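Local atomic coordinates of benzoate 1,2-dioxygenase beta subunit (Burkholderia mallei ATCC 23344, PDB entry 3E99), a protein that probably serves as the small, structural subunit of the oxygenase that dihydroxylates the ring of benzoate in the first step of its breakdown. Residues K3-Q11 and V97-H107. Numbering follows the deposited sequence.
Sequences KTIDLADIQ and VERESADGDVH
Arg-99 packs against the start of helix 7-22, its aliphatic part running alongside Leu-7 in the opposite direction and its guanidinium reaching toward Ile-5 and Asp-6, which lead into the helix. Leu-7 CD1 sits 3.8 Å from Arg-99 CG, and the Ile-10 side chain crosses the arginine chain at about a right angle, its CD1 against Arg-99 CG and CD. The bend at chi3 (56°) carries the guanidinium past Ile-10 CD1, which still borders it, to the backbone of Ile-5 and Asp-6. There a water in the guanidinium plane accepts from Arg-99 NH1 at 2.8 Å and from Leu-7 N, so one water serves both the charged group and an amide of the first helical turn. Asp-6 and Asp-9 close that end with a capping box: Asp-9 N gives to Asp-6 OD1 and Asp-6 N to Asp-9 OD2.

Two residues earlier in the strand, Val-97 points toward the helix, its CG1 3.6 Å from Leu-7 CD1, while the Gln-11 side chain slides past it in the opposite direction, bringing NE2 to Val-97 CB. The arrangement belongs to the NTF2-like fold of ring-hydroxylating beta subunits, an N-terminal helix laid over a curved sheet, here above the hairpin of strands 89-103 and 106-119 with its type II' turn.

Toward that turn, the His-107 ring carries Ile-5 CG2 over one face, 4.0 Å from the centroid and 9° off the normal, a CH-pi contact. A second water lies in the ring plane, 2.8 Å from His-107 NE2, and donates to Lys-3 O and, at a longer 3.3 Å, to Asp-105 OD1. Lys-3 lays its CB by that carboxylate but sends NZ on to the carbonyls of Phe-136 and Gly-138.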
ATOM      1  N   LYS A   3     -10.611  13.080  24.380  1.00 42.60           N
ATOM      2  CA  LYS A   3     -10.263  11.918  23.555  1.00 41.19           C
ATOM      3  C   LYS A   3      -8.902  12.132  22.903  1.00 35.57           C
ATOM      4  O   LYS A   3      -8.704  13.088  22.161  1.00 35.21           O
ATOM      5  CB  LYS A   3     -11.337  11.630  22.485  1.00 43.96           C
ATOM      6  CG  LYS A   3     -12.155  10.387  22.779  1.00 46.34           C
ATOM      7  CD  LYS A   3     -13.556  10.490  22.237  1.00 52.01           C
ATOM      8  CE  LYS A   3     -14.261   9.154  22.277  1.00 53.33           C
ATOM      9  NZ  LYS A   3     -15.684   9.282  21.909  1.00 55.21           N
ATOM     10  N   THR A   4      -7.947  11.270  23.220  1.00 31.64           N
ATOM     11  CA  THR A   4      -6.662  11.320  22.555  1.00 32.27           C
ATOM     12  C   THR A   4      -6.773  10.327  21.398  1.00 33.04           C
ATOM     13  O   THR A   4      -7.157   9.175  21.578  1.00 38.91           O
ATOM     14  CB  THR A   4      -5.445  11.084  23.498  1.00 34.47           C
ATOM     15  OG1 THR A   4      -5.430   9.746  23.991  1.00 41.93           O
ATOM     16  CG2 THR A   4      -5.473  12.080  24.691  1.00 23.45           C
ATOM     17  N   ILE A   5      -6.552  10.843  20.202  1.00 28.53           N
ATOM     18  CA  ILE A   5      -6.733  10.132  18.966  1.00 28.80           C
ATOM     19  C   ILE A   5      -5.416  10.362  18.273  1.00 28.63           C
ATOM     20  O   ILE A   5      -4.918  11.501  18.217  1.00 27.33           O
ATOM     21  CB  ILE A   5      -7.895  10.717  18.135  1.00 28.23           C
ATOM     22  CG1 ILE A   5      -9.236  10.494  18.826  1.00 35.62           C
ATOM     23  CG2 ILE A   5      -7.963  10.102  16.707  1.00 36.62           C
ATOM     24  CD1 ILE A   5      -9.627   9.033  18.943  1.00 34.79           C
ATOM     25  N   ASP A   6      -4.817   9.281  17.796  1.00 28.84           N
ATOM     26  CA  ASP A   6      -3.598   9.392  17.038  1.00 27.24           C
ATOM     27  C   ASP A   6      -3.785   8.781  15.641  1.00 26.75           C
ATOM     28  O   ASP A   6      -4.875   8.302  15.270  1.00 25.40           O
ATOM     29  CB  ASP A   6      -2.442   8.732  17.785  1.00 26.98           C
ATOM     30  CG  ASP A   6      -2.635   7.246  18.011  1.00 31.78           C
ATOM     31  OD1 ASP A   6      -3.433   6.594  17.316  1.00 32.00           O
ATOM     32  OD2 ASP A   6      -1.936   6.698  18.883  1.00 33.83           O
ATOM     33  N   LEU A   7      -2.698   8.770  14.882  1.00 26.50           N
ATOM     34  CA  LEU A   7      -2.735   8.307  13.510  1.00 25.89           C
ATOM     35  C   LEU A   7      -3.143   6.865  13.427  1.00 22.73           C
ATOM     36  O   LEU A   7      -3.893   6.492  12.525  1.00 24.38           O
ATOM     37  CB  LEU A   7      -1.370   8.516  12.844  1.00 27.35           C
ATOM     38  CG  LEU A   7      -1.252   8.068  11.411  1.00 29.33           C
ATOM     39  CD1 LEU A   7      -2.258   8.833  10.535  1.00 27.39           C
ATOM     40  CD2 LEU A   7       0.212   8.258  10.930  1.00 30.33           C
ATOM     41  N   ALA A   8      -2.679   6.037  14.352  1.00 25.33           N
ATOM     42  CA  ALA A   8      -3.081   4.640  14.369  1.00 26.61           C
ATOM     43  C   ALA A   8      -4.579   4.461  14.595  1.00 27.74           C
ATOM     44  O   ALA A   8      -5.191   3.613  13.964  1.00 26.84           O
ATOM     45  CB  ALA A   8      -2.266   3.814  15.358  1.00 27.06           C
ATOM     46  N   ASP A   9      -5.173   5.264  15.478  1.00 25.11           N
ATOM     47  CA  ASP A   9      -6.620   5.208  15.669  1.00 24.89           C
ATOM     48  C   ASP A   9      -7.368   5.573  14.374  1.00 21.19           C
ATOM     49  O   ASP A   9      -8.369   4.946  14.007  1.00 24.63           O
ATOM     50  CB  ASP A   9      -7.047   6.142  16.776  1.00 22.13           C
ATOM     51  CG  ASP A   9      -6.490   5.746  18.105  1.00 32.50           C
ATOM     52  OD1 ASP A   9      -6.403   4.524  18.390  1.00 33.27           O
ATOM     53  OD2 ASP A   9      -6.110   6.669  18.843  1.00 28.96           O
ATOM     54  N   ILE A  10      -6.883   6.607  13.703  1.00 24.09           N
ATOM     55  CA  ILE A  10      -7.450   7.033  12.441  1.00 22.00           C
ATOM     56  C   ILE A  10      -7.314   5.951  11.370  1.00 24.51           C
ATOM     57  O   ILE A  10      -8.255   5.679  10.646  1.00 26.03           O
ATOM     58  CB  ILE A  10      -6.852   8.378  11.963  1.00 24.02           C
ATOM     59  CG1 ILE A  10      -7.152   9.518  12.962  1.00 22.66           C
ATOM     60  CG2 ILE A  10      -7.402   8.757  10.552  1.00 20.84           C
ATOM     61  CD1 ILE A  10      -6.333  10.790  12.778  1.00 19.62           C
ATOM     62  N   GLN A  11      -6.125   5.345  11.259  1.00 22.93           N
ATOM     63  CA  GLN A  11      -5.865   4.266  10.311  1.00 25.60           C
ATOM     64  C   GLN A  11      -6.791   3.064  10.567  1.00 22.73           C
ATOM     65  O   GLN A  11      -7.366   2.483   9.636  1.00 26.10           O
ATOM     66  CB  GLN A  11      -4.366   3.882  10.339  1.00 22.10           C
ATOM     67  CG  GLN A  11      -3.484   4.931   9.658  1.00 23.98           C
ATOM     68  CD  GLN A  11      -1.992   4.673   9.793  1.00 28.62           C
ATOM     69  OE1 GLN A  11      -1.505   4.346  10.863  1.00 27.94           O
ATOM     70  NE2 GLN A  11      -1.263   4.850   8.708  1.00 29.10           N
ATOM     71  N   VAL A  97      -0.908   7.880   4.722  1.00 24.30           N
ATOM     72  CA  VAL A  97      -1.864   8.637   5.528  1.00 20.88           C
ATOM     73  C   VAL A  97      -1.141   9.747   6.318  1.00 21.95           C
ATOM     74  O   VAL A  97      -0.217   9.478   7.046  1.00 24.06           O
ATOM     75  CB  VAL A  97      -2.640   7.766   6.504  1.00 21.75           C
ATOM     76  CG1 VAL A  97      -3.673   8.664   7.258  1.00 22.29           C
ATOM     77  CG2 VAL A  97      -3.349   6.578   5.767  1.00 18.07           C
ATOM     78  N   GLU A  98      -1.601  10.978   6.137  1.00 23.44           N
ATOM     79  CA  GLU A  98      -1.090  12.140   6.829  1.00 24.36           C
ATOM     80  C   GLU A  98      -2.186  12.878   7.535  1.00 23.41           C
ATOM     81  O   GLU A  98      -3.198  13.207   6.929  1.00 24.42           O
ATOM     82  CB  GLU A  98      -0.475  13.097   5.849  1.00 23.45           C
ATOM     83  CG  GLU A  98       0.783  12.518   5.162  1.00 24.69           C
ATOM     84  CD  GLU A  98       1.325  13.508   4.199  1.00 25.15           C
ATOM     85  OE1 GLU A  98       2.002  14.462   4.643  1.00 27.17           O
ATOM     86  OE2 GLU A  98       1.003  13.394   3.024  1.00 25.63           O
ATOM     87  N   ARG A  99      -1.959  13.186   8.803  1.00 25.55           N
ATOM     88  CA  ARG A  99      -2.881  14.025   9.555  1.00 25.18           C
ATOM     89  C   ARG A  99      -2.668  15.474   9.157  1.00 25.47           C
ATOM     90  O   ARG A  99      -1.543  15.927   9.098  1.00 25.81           O
ATOM     91  CB  ARG A  99      -2.627  13.854  11.051  1.00 28.72           C
ATOM     92  CG  ARG A  99      -2.975  12.442  11.548  1.00 27.42           C
ATOM     93  CD  ARG A  99      -2.715  12.322  13.051  1.00 34.71           C
ATOM     94  NE  ARG A  99      -3.457  13.334  13.813  1.00 30.58           N
ATOM     95  CZ  ARG A  99      -3.241  13.586  15.095  1.00 39.89           C
ATOM     96  NH1 ARG A  99      -2.312  12.899  15.757  1.00 33.51           N
ATOM     97  NH2 ARG A  99      -3.941  14.547  15.715  1.00 36.05           N
ATOM     98  N   GLU A 100      -3.754  16.196   8.894  1.00 23.01           N
ATOM     99  CA  GLU A 100      -3.659  17.587   8.477  1.00 24.47           C
ATOM    100  C   GLU A 100      -4.059  18.572   9.571  1.00 24.29           C
ATOM    101  O   GLU A 100      -3.399  19.599   9.742  1.00 25.58           O
ATOM    102  CB  GLU A 100      -4.527  17.790   7.261  1.00 25.29           C
ATOM    103  CG  GLU A 100      -3.952  17.139   6.044  1.00 25.60           C
ATOM    104  CD  GLU A 100      -4.735  17.478   4.806  1.00 29.33           C
ATOM    105  OE1 GLU A 100      -5.969  17.588   4.895  1.00 38.97           O
ATOM    106  OE2 GLU A 100      -4.105  17.637   3.759  1.00 33.29           O
ATOM    107  N   SER A 101      -5.141  18.278  10.280  1.00 22.92           N
ATOM    108  CA  SER A 101      -5.586  19.132  11.388  1.00 24.36           C
ATOM    109  C   SER A 101      -6.478  18.382  12.344  1.00 21.27           C
ATOM    110  O   SER A 101      -6.902  17.277  12.047  1.00 21.03           O
ATOM    111  CB  SER A 101      -6.334  20.324  10.846  1.00 25.27           C
ATOM    112  OG  SER A 101      -7.519  19.876  10.211  1.00 28.77           O
ATOM    113  N   ALA A 102      -6.732  19.007  13.498  1.00 23.65           N
ATOM    114  CA  ALA A 102      -7.697  18.562  14.487  1.00 24.84           C
ATOM    115  C   ALA A 102      -8.419  19.764  15.052  1.00 25.04           C
ATOM    116  O   ALA A 102      -7.816  20.802  15.337  1.00 26.26           O
ATOM    117  CB  ALA A 102      -7.025  17.785  15.605  1.00 26.14           C
ATOM    118  N   ASP A 103      -9.733  19.657  15.175  1.00 25.67           N
ATOM    119  CA  ASP A 103     -10.519  20.716  15.770  1.00 27.33           C
ATOM    120  C   ASP A 103     -11.442  20.011  16.732  1.00 26.50           C
ATOM    121  O   ASP A 103     -12.381  19.307  16.334  1.00 28.30           O
ATOM    122  CB  ASP A 103     -11.269  21.481  14.703  1.00 29.73           C
ATOM    123  CG  ASP A 103     -12.077  22.642  15.263  1.00 39.15           C
ATOM    124  OD1 ASP A 103     -11.996  22.923  16.485  1.00 51.64           O
ATOM    125  OD2 ASP A 103     -12.804  23.284  14.471  1.00 49.91           O
ATOM    126  N   GLY A 104     -11.107  20.127  18.006  1.00 27.01           N
ATOM    127  CA  GLY A 104     -11.733  19.320  19.030  1.00 29.28           C
ATOM    128  C   GLY A 104     -11.535  17.847  18.700  1.00 29.72           C
ATOM    129  O   GLY A 104     -10.409  17.374  18.557  1.00 32.11           O
ATOM    130  N   ASP A 105     -12.649  17.131  18.563  1.00 30.47           N
ATOM    131  CA  ASP A 105     -12.644  15.700  18.268  1.00 30.29           C
ATOM    132  C   ASP A 105     -12.829  15.421  16.765  1.00 31.33           C
ATOM    133  O   ASP A 105     -13.020  14.256  16.371  1.00 29.68           O
ATOM    134  CB  ASP A 105     -13.748  15.005  19.063  1.00 33.43           C
ATOM    135  CG  ASP A 105     -13.444  14.918  20.560  1.00 28.75           C
ATOM    136  OD1 ASP A 105     -12.273  14.645  20.926  1.00 42.41           O
ATOM    137  OD2 ASP A 105     -14.389  15.105  21.351  1.00 42.65           O
ATOM    138  N   VAL A 106     -12.782  16.477  15.937  1.00 29.54           N
ATOM    139  CA  VAL A 106     -12.830  16.315  14.490  1.00 27.67           C
ATOM    140  C   VAL A 106     -11.419  16.370  13.901  1.00 25.92           C
ATOM    141  O   VAL A 106     -10.723  17.400  13.956  1.00 24.01           O
ATOM    142  CB  VAL A 106     -13.715  17.320  13.778  1.00 27.93           C
ATOM    143  CG1 VAL A 106     -13.781  16.961  12.307  1.00 30.16           C
ATOM    144  CG2 VAL A 106     -15.172  17.371  14.388  1.00 25.14           C
ATOM    145  N   HIS A 107     -11.046  15.256  13.289  1.00 24.41           N
ATOM    146  CA  HIS A 107      -9.700  15.031  12.793  1.00 23.89           C
ATOM    147  C   HIS A 107      -9.734  14.957  11.282  1.00 26.00           C
ATOM    148  O   HIS A 107     -10.583  14.270  10.722  1.00 24.01           O
ATOM    149  CB  HIS A 107      -9.150  13.743  13.388  1.00 25.05           C
ATOM    150  CG  HIS A 107      -8.780  13.868  14.831  1.00 23.42           C
ATOM    151  ND1 HIS A 107      -7.497  14.130  15.241  1.00 28.20           N
ATOM    152  CD2 HIS A 107      -9.532  13.793  15.956  1.00 28.39           C
ATOM    153  CE1 HIS A 107      -7.470  14.218  16.560  1.00 34.71           C
ATOM    154  NE2 HIS A 107      -8.691  14.019  17.020  1.00 26.06           N
TER
HETATM  155  O   HOH W   1      -9.249  14.266  19.774  1.00 43.12           O
HETATM  156  O   HOH W   2      -0.627  10.723  15.485  1.00 25.45           O